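Local coordinates for protein alpha-glucosidase (Bacteroides thetaiotaomicron, PDB 5XFM) that probably hydrolyses terminal beta-L-arabinopyranosides and alpha-galactosides, as a bifunctional calcium-binding enzyme of glycoside hydrolase family 97, at residues A[380-383]-A[384-387]. The protein carries 1 engineered substitution. Residues are numbered along the deposited sequence; the frame is centred on the assembly and turned at random.
Sequences DNAI and IRKR
N381 caps the first turn of helix 382-395 with its side-chain amide: OD1 accepts the backbone N-H of I384 at 3.0 Å, almost straight (171° at the hydrogen) and in the plane of the amide carbonyl. With CG anti to the backbone N (chi1 175°), the amide reaches forward over the amino end of the helix. The backbone of N381 starts the regular winding, its O taking the N-H of R385 at 2.7 Å; A382 O to K386 N and I383 O to R387 N continue the i to i+4 pattern. Beside the cap, CG1 of I384 lies 3.5 Å from N381 OD1, the two side chains crossing at about a right angle. Were N381 an alanine, the N-H of I384 would probably lose its capping acceptor, and the first turn would fray more easily.

On another side of the turn R385 is buried. Its chain runs extended to CD and bends at chi3 (57°), which brings the guanidinium back along the helix start, one face against A382 CA; R385 NH2 is 3.4 Å from A382 CB. NH1 donates to the carbonyl of M379 and NE forms a salt bridge with D422 of helix 410-425. At the surface, I383 and R387 lie side by side, CG2 of the isoleucine 3.6 Å from NH2 of the arginine.

Within the beta-alpha-beta unit between strands 357-363 and 399-403 of the catalytic barrel, the helix start is thus held by an asparagine N-cap, while R385 ties it to the preceding backbone and the next helix.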
# COMPACT_ATOMS: atom_id res chain seq x y z
N ASP A 380 2.39 -22.96 4.84
CA ASP A 380 3.66 -22.70 5.52
C ASP A 380 4.72 -23.75 5.21
O ASP A 380 5.91 -23.48 5.29
CB ASP A 380 3.44 -22.63 7.03
CG ASP A 380 2.86 -23.92 7.60
OD1 ASP A 380 1.84 -24.41 7.05
OD2 ASP A 380 3.42 -24.44 8.59
N ASN A 381 4.27 -24.94 4.83
CA ASN A 381 5.17 -26.03 4.49
C ASN A 381 5.19 -26.23 2.99
O ASN A 381 4.15 -26.48 2.39
CB ASN A 381 4.74 -27.32 5.21
CG ASN A 381 5.57 -28.53 4.81
OD1 ASN A 381 5.30 -29.16 3.79
ND2 ASN A 381 6.54 -28.89 5.64
N ALA A 382 6.37 -26.07 2.39
CA ALA A 382 6.53 -26.07 0.94
C ALA A 382 5.95 -27.31 0.28
O ALA A 382 5.27 -27.22 -0.74
CB ALA A 382 8.03 -25.93 0.58
N ILE A 383 6.21 -28.48 0.86
CA ILE A 383 5.67 -29.72 0.32
C ILE A 383 4.15 -29.70 0.25
O ILE A 383 3.54 -29.92 -0.81
CB ILE A 383 6.12 -30.93 1.15
CG1 ILE A 383 7.63 -31.14 1.01
CG2 ILE A 383 5.36 -32.19 0.74
CD1 ILE A 383 8.24 -32.05 2.07
N ILE A 384 3.53 -29.42 1.40
CA ILE A 384 2.08 -29.38 1.51
C ILE A 384 1.50 -28.26 0.66
O ILE A 384 0.45 -28.44 0.02
CB ILE A 384 1.65 -29.20 2.98
CG1 ILE A 384 2.07 -30.42 3.80
CG2 ILE A 384 0.16 -28.96 3.11
CD1 ILE A 384 1.87 -30.25 5.28
N ARG A 385 2.20 -27.14 0.60
CA ARG A 385 1.76 -25.98 -0.17
C ARG A 385 1.73 -26.28 -1.66
O ARG A 385 0.76 -25.95 -2.35
CB ARG A 385 2.68 -24.77 0.10
CG ARG A 385 2.28 -23.51 -0.66
CD ARG A 385 3.17 -22.33 -0.30
NE ARG A 385 4.58 -22.60 -0.54
CZ ARG A 385 5.53 -22.48 0.39
NH1 ARG A 385 5.20 -22.08 1.61
NH2 ARG A 385 6.79 -22.75 0.09
N LYS A 386 2.79 -26.89 -2.16
CA LYS A 386 2.82 -27.24 -3.57
C LYS A 386 1.79 -28.33 -3.90
O LYS A 386 1.16 -28.29 -4.95
CB LYS A 386 4.23 -27.67 -3.98
CG LYS A 386 5.21 -26.51 -4.04
CD LYS A 386 6.62 -26.94 -4.40
CE LYS A 386 7.25 -27.77 -3.31
NZ LYS A 386 8.57 -28.32 -3.72
N ARG A 387 1.59 -29.28 -2.99
CA ARG A 387 0.51 -30.26 -3.16
C ARG A 387 -0.85 -29.55 -3.32
O ARG A 387 -1.63 -29.81 -4.27
CB ARG A 387 0.49 -31.21 -1.96
CG ARG A 387 -0.60 -32.28 -2.00
CD ARG A 387 -0.42 -33.25 -0.84
NE ARG A 387 0.86 -33.94 -0.95
CZ ARG A 387 1.77 -33.99 0.02
NH1 ARG A 387 1.54 -33.40 1.18
NH2 ARG A 387 2.92 -34.63 -0.17